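Local coordinates for putative polyphosphate kinase 2 (Pseudomonas aeruginosa PAO1, PDB 3CZP), which transfers phosphate from inorganic polyphosphate to AMP to make ADP, and less efficiently to GMP, with magnesium as cofactor, at residues E27-A32 with I228-L233; K294-H299 with A492-D497; S6-H11 with W153-K158. All coordinates share one frame; numbering follows the deposited sequence.

Contact 1. Residues E27-A32 with I228-L233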
# COMPACT_ATOMS: atom_id res chain seq x y z
N GLU A 27 9.43 -3.21 -32.10
CA GLU A 27 8.10 -3.74 -32.36
C GLU A 27 7.88 -5.10 -31.61
O GLU A 27 6.84 -5.28 -30.98
CB GLU A 27 7.84 -3.85 -33.86
CG GLU A 27 6.49 -3.35 -34.22
CD GLU A 27 6.26 -1.80 -34.01
OE1 GLU A 27 5.08 -1.47 -33.80
OE2 GLU A 27 7.19 -0.93 -34.07
N ALA A 28 8.85 -6.01 -31.68
CA ALA A 28 8.80 -7.29 -30.98
C ALA A 28 8.75 -7.09 -29.45
O ALA A 28 8.00 -7.79 -28.79
CB ALA A 28 10.00 -8.20 -31.35
N LEU A 29 9.48 -6.10 -28.91
CA LEU A 29 9.37 -5.81 -27.48
C LEU A 29 7.97 -5.35 -27.06
O LEU A 29 7.34 -5.91 -26.13
CB LEU A 29 10.45 -4.82 -26.99
CG LEU A 29 11.87 -5.39 -26.85
CD1 LEU A 29 13.00 -4.24 -26.76
CD2 LEU A 29 11.98 -6.32 -25.66
N LEU A 30 7.46 -4.39 -27.80
CA LEU A 30 6.15 -3.88 -27.56
C LEU A 30 5.10 -4.98 -27.59
O LEU A 30 4.20 -5.02 -26.72
CB LEU A 30 5.82 -2.77 -28.55
CG LEU A 30 6.32 -1.35 -28.37
CD1 LEU A 30 5.85 -0.54 -29.62
CD2 LEU A 30 5.87 -0.77 -27.05
N GLU A 31 5.20 -5.89 -28.56
CA GLU A 31 4.30 -7.04 -28.61
C GLU A 31 4.42 -8.04 -27.45
O GLU A 31 3.40 -8.66 -27.04
CB GLU A 31 4.48 -7.78 -29.96
CG GLU A 31 3.91 -6.98 -31.14
CD GLU A 31 2.36 -6.92 -31.11
OE1 GLU A 31 1.73 -7.98 -31.34
OE2 GLU A 31 1.77 -5.82 -30.86
N ALA A 32 5.66 -8.29 -27.00
CA ALA A 32 5.95 -9.16 -25.89
C ALA A 32 5.39 -8.50 -24.62
O ALA A 32 4.79 -9.13 -23.82
CB ALA A 32 7.48 -9.40 -25.76
N ILE A 228 18.43 -9.59 -25.20
CA ILE A 228 18.37 -10.53 -24.06
C ILE A 228 16.96 -10.50 -23.42
O ILE A 228 16.36 -11.55 -23.12
CB ILE A 228 19.49 -10.25 -23.02
CG1 ILE A 228 20.88 -10.64 -23.60
CG2 ILE A 228 19.25 -11.01 -21.68
CD1 ILE A 228 22.07 -9.94 -22.83
N LEU A 229 16.43 -9.29 -23.19
CA LEU A 229 15.09 -9.13 -22.67
C LEU A 229 14.02 -9.80 -23.58
O LEU A 229 13.14 -10.51 -23.08
CB LEU A 229 14.76 -7.66 -22.54
CG LEU A 229 15.35 -6.86 -21.39
CD1 LEU A 229 14.77 -5.45 -21.55
CD2 LEU A 229 15.03 -7.47 -19.97
N LEU A 230 14.07 -9.54 -24.90
CA LEU A 230 13.11 -10.13 -25.81
C LEU A 230 13.14 -11.63 -25.77
O LEU A 230 12.11 -12.28 -25.68
CB LEU A 230 13.32 -9.64 -27.28
CG LEU A 230 12.29 -10.18 -28.26
CD1 LEU A 230 10.89 -9.54 -28.01
CD2 LEU A 230 12.82 -9.99 -29.71
N GLU A 231 14.34 -12.19 -25.83
CA GLU A 231 14.50 -13.63 -25.84
C GLU A 231 13.93 -14.25 -24.60
O GLU A 231 13.17 -15.25 -24.66
CB GLU A 231 15.99 -13.99 -25.94
CG GLU A 231 16.25 -15.45 -26.19
CD GLU A 231 17.73 -15.74 -26.46
OE1 GLU A 231 18.51 -14.80 -26.83
OE2 GLU A 231 18.12 -16.93 -26.33
N GLY A 232 14.30 -13.68 -23.45
CA GLY A 232 13.84 -14.17 -22.15
C GLY A 232 12.34 -14.05 -21.98
O GLY A 232 11.69 -14.95 -21.50
N LEU A 233 11.76 -12.92 -22.40
CA LEU A 233 10.35 -12.71 -22.31
C LEU A 233 9.53 -13.58 -23.26
O LEU A 233 8.54 -14.19 -22.84
CB LEU A 233 10.06 -11.21 -22.49
CG LEU A 233 8.70 -10.68 -22.09
CD1 LEU A 233 8.24 -11.05 -20.69
CD2 LEU A 233 8.68 -9.15 -22.29
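Leu230 is the main bump of this contact. It pushes into the hollow between Ala28, Leu29 and Ala32 on the facing helix. Its CG stands anti to the backbone N (chi1 -177°), and this carries both methyls out to the Ala28 side. The backbone of Ala28 and Leu29 makes the floor of the hollow, where CD1 lies 3.5 Å from Ala28 O. Ala28 CB forms one wall, 3.7 Å from Leu230 CD2. Ala32, one turn further on, forms the other, with its CB 4.1 Å from Leu230 CD1.

Leu29 of helix 15-39 packs against Leu229 and the base of Leu230. It leaves its helix pointing past residues 228-233, but its end turns to them. CD2 comes to 3.9 Å from Leu230 CB and also touches Leu229 CB. The Leu29 and Leu230 side chains cross obliquely, the tip of the first against the root of the second. Leu233 follows one turn later: its CD2 rests 3.7 Å from Ala32 CB. Alanine thus faces leucine twice, Ala28 to Leu230 and Ala32 to Leu233. No hydrogen bond joins the two segments, and the side-chain contacts are apolar.

The axes of the two short segments approach to 10.0 Å, and their N-to-C directions differ by 38°. Leu229 and Leu233 also reach the sheet, where they meet strands 44-50 and 148-155. The back of helix 15-39 faces the second subunit: Glu27 makes a salt bridge to Arg432 of that subunit. The contact joins the first and last helices of the N-terminal PPK2 domain: helix 218-238 packs on the parallel sheet of a P-loop kinase-like alpha/beta fold, and helix 15-39 packs against it and the end of helix 56-66.

Contact 2. Residues K294-H299 with A492-D497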
# COMPACT_ATOMS: atom_id res chain seq x y z
N LYS A 294 11.96 1.48 28.02
CA LYS A 294 12.72 2.19 26.96
C LYS A 294 13.41 1.20 25.98
O LYS A 294 13.66 1.53 24.82
CB LYS A 294 13.74 3.17 27.59
CG LYS A 294 14.78 2.53 28.57
CD LYS A 294 16.04 3.43 28.89
CE LYS A 294 16.07 3.93 30.36
NZ LYS A 294 17.44 4.32 30.91
N ARG A 295 13.70 -0.02 26.42
CA ARG A 295 14.45 -0.97 25.60
C ARG A 295 13.63 -1.48 24.43
O ARG A 295 14.18 -1.95 23.44
CB ARG A 295 14.98 -2.12 26.45
CG ARG A 295 16.08 -1.61 27.42
CD ARG A 295 16.55 -2.65 28.37
NE ARG A 295 15.54 -2.99 29.36
CZ ARG A 295 15.72 -3.87 30.33
NH1 ARG A 295 16.89 -4.52 30.43
NH2 ARG A 295 14.75 -4.11 31.19
N PHE A 296 12.31 -1.37 24.54
CA PHE A 296 11.45 -1.77 23.45
C PHE A 296 11.60 -0.93 22.19
O PHE A 296 11.24 -1.38 21.12
CB PHE A 296 10.00 -1.77 23.91
CG PHE A 296 9.11 -2.58 23.02
CD1 PHE A 296 9.29 -3.96 22.91
CD2 PHE A 296 8.08 -2.00 22.33
CE1 PHE A 296 8.45 -4.72 22.09
CE2 PHE A 296 7.30 -2.77 21.50
CZ PHE A 296 7.50 -4.12 21.40
N ARG A 297 12.11 0.30 22.31
CA ARG A 297 12.38 1.17 21.14
C ARG A 297 13.30 0.58 20.11
O ARG A 297 13.27 0.96 18.96
CB ARG A 297 13.06 2.48 21.58
CG ARG A 297 12.15 3.34 22.38
CD ARG A 297 12.82 4.59 22.87
NE ARG A 297 11.78 5.43 23.46
CZ ARG A 297 10.92 6.15 22.76
NH1 ARG A 297 10.00 6.86 23.40
NH2 ARG A 297 11.00 6.21 21.42
N GLN A 298 14.18 -0.29 20.58
CA GLN A 298 15.13 -1.00 19.74
C GLN A 298 14.50 -2.21 19.08
O GLN A 298 15.16 -2.89 18.29
CB GLN A 298 16.28 -1.42 20.64
CG GLN A 298 17.15 -2.56 20.15
CD GLN A 298 18.38 -2.76 21.04
OE1 GLN A 298 18.47 -2.17 22.13
NE2 GLN A 298 19.31 -3.63 20.58
N HIS A 299 13.23 -2.46 19.34
CA HIS A 299 12.59 -3.69 18.98
C HIS A 299 11.19 -3.51 18.42
O HIS A 299 10.61 -2.43 18.42
CB HIS A 299 12.48 -4.60 20.23
CG HIS A 299 13.80 -5.07 20.76
ND1 HIS A 299 14.58 -6.01 20.11
CD2 HIS A 299 14.49 -4.72 21.87
CE1 HIS A 299 15.69 -6.22 20.81
NE2 HIS A 299 15.66 -5.45 21.88
N ALA A 492 13.99 -11.89 27.33
CA ALA A 492 15.13 -12.56 26.75
C ALA A 492 15.90 -11.69 25.78
O ALA A 492 17.16 -11.66 25.81
CB ALA A 492 14.69 -13.84 26.05
N ALA A 493 15.14 -11.05 24.88
CA ALA A 493 15.63 -10.06 23.95
C ALA A 493 16.40 -8.96 24.66
O ALA A 493 17.51 -8.60 24.25
CB ALA A 493 14.46 -9.45 23.20
N TYR A 494 15.84 -8.40 25.74
CA TYR A 494 16.58 -7.35 26.47
C TYR A 494 17.91 -7.84 27.06
O TYR A 494 18.88 -7.09 27.16
CB TYR A 494 15.72 -6.78 27.61
CG TYR A 494 14.49 -6.06 27.17
CD1 TYR A 494 14.29 -5.68 25.83
CD2 TYR A 494 13.51 -5.73 28.09
CE1 TYR A 494 13.15 -5.02 25.44
CE2 TYR A 494 12.37 -5.08 27.71
CZ TYR A 494 12.17 -4.73 26.37
OH TYR A 494 11.01 -4.08 25.98
N LYS A 495 17.92 -9.09 27.48
CA LYS A 495 19.11 -9.70 28.08
C LYS A 495 20.19 -9.93 27.03
O LYS A 495 21.36 -10.04 27.37
CB LYS A 495 18.76 -11.03 28.73
CG LYS A 495 18.07 -10.93 30.08
CD LYS A 495 17.63 -12.31 30.51
CE LYS A 495 16.76 -12.29 31.77
NZ LYS A 495 16.46 -13.67 32.26
N LYS A 496 19.79 -10.02 25.76
CA LYS A 496 20.69 -10.17 24.64
C LYS A 496 21.24 -8.82 24.17
O LYS A 496 22.39 -8.76 23.77
CB LYS A 496 19.96 -10.91 23.51
CG LYS A 496 20.82 -11.36 22.32
CD LYS A 496 19.92 -12.15 21.31
CE LYS A 496 20.43 -12.17 19.84
NZ LYS A 496 19.33 -12.65 18.93
N ASP A 497 20.46 -7.78 24.29
CA ASP A 497 20.92 -6.47 23.93
C ASP A 497 22.02 -6.00 24.83
O ASP A 497 22.10 -6.38 25.98
CB ASP A 497 19.81 -5.45 24.07
CG ASP A 497 18.61 -5.78 23.26
OD1 ASP A 497 18.74 -6.44 22.25
OD2 ASP A 497 17.54 -5.38 23.66
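His299 and Asp497 meet in a short, almost straight hydrogen bond close to the end of the chain. His299 NE2 donates to Asp497 OD2 at 2.6 Å, with an N-H...O angle of 177°. The acceptor lies in the ring plane and is approached on its syn side. Ring and carboxylate are nearly coplanar. On its other nitrogen, ND1, the ring bonds to the backbone O of Gly403, which helps fix the ring's rotation. Two oxygen acceptors would probably favour a ring protonated on both nitrogens. Ala493 CB lies over one ring face and Gln298 CG over the other. The Gln298 amide also stacks on the Asp497 carboxylate, with its NE2 3.3 Å from OD1 but poorly angled for a hydrogen bond.

Tyr494 packs beside this pair. Arg295 lies over one face of its ring, with CB 3.7 Å from the ring centroid in a CH-pi contact. The Arg295 chain bends at chi3 (-70°) and brings the guanidinium back over the ring rim. There NE is 3.6 Å from Tyr494 CD2. A salt bridge from NE to Asp293 helps hold the guanidinium there. At the far end of the tyrosine, OH touches Phe296 CB at 3.3 Å and is hydrogen-bonded to the backbone O of Leu290. The edge of Tyr494 meets His299 CD2.

The contact ties the final turn of helix 475-496 to the 3-10 turn that leads from helix 273-292 into strand 300-307. It is a His-carboxylate hydrogen bond beside a CH-pi contact, set where the last helix of the second PPK2 domain meets the entrance to the central strand of its parallel alpha/beta sheet.

Contact 3. Residues S6-H11 with W153-K158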
# COMPACT_ATOMS: atom_id res chain seq x y z
N SER A 6 35.84 -11.02 -20.75
CA SER A 6 35.00 -11.31 -21.93
C SER A 6 34.37 -10.01 -22.52
O SER A 6 34.28 -9.83 -23.74
CB SER A 6 33.91 -12.31 -21.54
OG SER A 6 33.54 -13.13 -22.62
N ALA A 7 34.00 -9.12 -21.61
CA ALA A 7 33.31 -7.87 -21.89
C ALA A 7 34.33 -6.71 -21.83
O ALA A 7 33.98 -5.56 -21.49
CB ALA A 7 32.18 -7.66 -20.86
N GLU A 8 35.59 -7.04 -22.09
CA GLU A 8 36.65 -6.04 -22.18
C GLU A 8 37.33 -6.08 -23.53
O GLU A 8 38.28 -5.32 -23.76
CB GLU A 8 37.65 -6.23 -21.03
CG GLU A 8 37.05 -5.84 -19.70
CD GLU A 8 38.03 -5.83 -18.56
OE1 GLU A 8 39.18 -6.23 -18.77
OE2 GLU A 8 37.63 -5.43 -17.45
N VAL A 9 36.83 -6.95 -24.42
CA VAL A 9 37.37 -7.16 -25.78
C VAL A 9 36.98 -6.01 -26.75
O VAL A 9 37.61 -5.83 -27.80
CB VAL A 9 36.92 -8.56 -26.37
CG1 VAL A 9 37.46 -8.74 -27.85
CG2 VAL A 9 37.38 -9.74 -25.44
N GLY A 10 35.95 -5.22 -26.41
CA GLY A 10 35.65 -4.00 -27.20
C GLY A 10 34.52 -4.13 -28.20
O GLY A 10 34.61 -3.65 -29.35
N HIS A 11 33.43 -4.77 -27.76
CA HIS A 11 32.23 -4.99 -28.60
C HIS A 11 31.65 -3.66 -29.12
O HIS A 11 31.59 -2.69 -28.38
CB HIS A 11 31.15 -5.73 -27.81
CG HIS A 11 31.56 -7.05 -27.26
ND1 HIS A 11 32.24 -7.19 -26.07
CD2 HIS A 11 31.32 -8.31 -27.70
CE1 HIS A 11 32.42 -8.47 -25.81
NE2 HIS A 11 31.86 -9.17 -26.77
N TRP A 153 24.79 -6.44 -15.63
CA TRP A 153 25.98 -5.76 -15.19
C TRP A 153 26.64 -5.05 -16.37
O TRP A 153 27.20 -5.68 -17.25
CB TRP A 153 26.96 -6.77 -14.56
CG TRP A 153 28.29 -6.15 -14.14
CD1 TRP A 153 29.30 -5.78 -14.96
CD2 TRP A 153 28.72 -5.85 -12.82
NE1 TRP A 153 30.33 -5.23 -14.23
CE2 TRP A 153 29.99 -5.28 -12.91
CE3 TRP A 153 28.14 -6.00 -11.56
CZ2 TRP A 153 30.71 -4.92 -11.80
CZ3 TRP A 153 28.87 -5.61 -10.45
CH2 TRP A 153 30.12 -5.09 -10.58
N PHE A 154 26.54 -3.73 -16.37
CA PHE A 154 27.13 -2.85 -17.35
C PHE A 154 28.60 -2.63 -17.01
O PHE A 154 28.93 -2.12 -15.91
CB PHE A 154 26.38 -1.51 -17.36
CG PHE A 154 24.98 -1.62 -17.91
CD1 PHE A 154 24.70 -1.25 -19.22
CD2 PHE A 154 23.96 -2.18 -17.15
CE1 PHE A 154 23.43 -1.42 -19.75
CE2 PHE A 154 22.66 -2.30 -17.68
CZ PHE A 154 22.41 -1.93 -18.95
N HIS A 155 29.49 -3.03 -17.92
CA HIS A 155 30.90 -3.07 -17.63
C HIS A 155 31.73 -2.06 -18.42
O HIS A 155 31.48 -1.83 -19.59
CB HIS A 155 31.46 -4.44 -17.96
CG HIS A 155 32.80 -4.66 -17.36
ND1 HIS A 155 33.04 -4.55 -16.01
CD2 HIS A 155 34.00 -4.94 -17.93
CE1 HIS A 155 34.31 -4.79 -15.77
NE2 HIS A 155 34.92 -5.02 -16.92
N LEU A 156 32.79 -1.55 -17.77
CA LEU A 156 33.90 -0.94 -18.46
C LEU A 156 35.14 -1.47 -17.81
O LEU A 156 35.14 -1.81 -16.63
CB LEU A 156 33.89 0.59 -18.34
CG LEU A 156 32.76 1.45 -18.95
CD1 LEU A 156 32.90 2.91 -18.45
CD2 LEU A 156 32.72 1.33 -20.48
N SER A 157 36.21 -1.56 -18.58
CA SER A 157 37.51 -1.86 -18.03
C SER A 157 38.07 -0.60 -17.40
O SER A 157 37.60 0.51 -17.60
CB SER A 157 38.48 -2.44 -19.07
OG SER A 157 38.81 -1.47 -20.03
N LYS A 158 39.12 -0.82 -16.63
CA LYS A 158 39.77 0.27 -15.93
C LYS A 158 40.18 1.36 -16.90
O LYS A 158 39.89 2.53 -16.66
CB LYS A 158 40.97 -0.27 -15.17
CG LYS A 158 41.52 0.67 -14.14
CD LYS A 158 42.51 -0.07 -13.31
CE LYS A 158 43.16 0.81 -12.23
NZ LYS A 158 42.31 1.04 -11.03
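Glu8 reaches from the N-terminal loop to His155 at the end of a strand. Its CG is anti to the carbonyl carbon, and the chain then runs extended (chi2 -172°). The side chain sets off along the strand's flank, and this extension brings the carboxylate to the histidine. His155 NE2 donates to Glu8 OE2 at 2.8 Å, with an N-H...O angle of 172°. The carboxylate uses its anti lone pair, the one away from OE1. OE2 lies close to the ring plane. Ring and carboxylate are also nearly coplanar with each other.

The histidine meets the loop by its edge. Its CG is anti to the backbone N, which sends the ring toward the loop, and chi2 (57°) turns the CD2-NE2 edge to Ala7 O and Glu8. Ala7 O lies 3.6 Å from CD2, near the ring plane. On the other nitrogen, ND1 receives a weak hydrogen bond from Trp153 NE1 at 3.3 Å. Phe4 stacks with both His155 and Trp153.

His155 is the last residue of strand 148-155, which lies between strands 44-50 and 210-214 in the parallel sheet of the first PPK2 domain. The loop crosses the end of that sheet before helix 15-39 begins, and Ala7 also packs on Val212 and Glu214 of the edge strand 210-214.

Ser157 CB lies over one face of the carboxylate, 3.5 Å from Glu8 CD. Its OG caps a backbone N of the helix that follows, making Ser157 the N-cap residue. Glu8 and His155 also pack against Tyr189 of helix 186-203.

Contacts 1 and 3 both belong to the N-terminal half of the chain. Their centres are 24 Å apart and their nearest atoms about 8 Å apart. Their segments alternate along the sequence: 6-11, 27-32, 153-158, 228-233. Strand 148-155 links them, since it ends in contact 3 and is packed by helix 218-238 of contact 1. Contact 2 follows in the second PPK2 domain, its centre 51 Å from that of contact 1 and 49 Å from that of contact 3. Each domain has a five-strand parallel sheet in the order 2-3-1-4-5. The N-terminal domain seems catalytically inactive and might serve dimerization, consistent with the far side of helix 15-39, behind contact 1, meeting the second subunit.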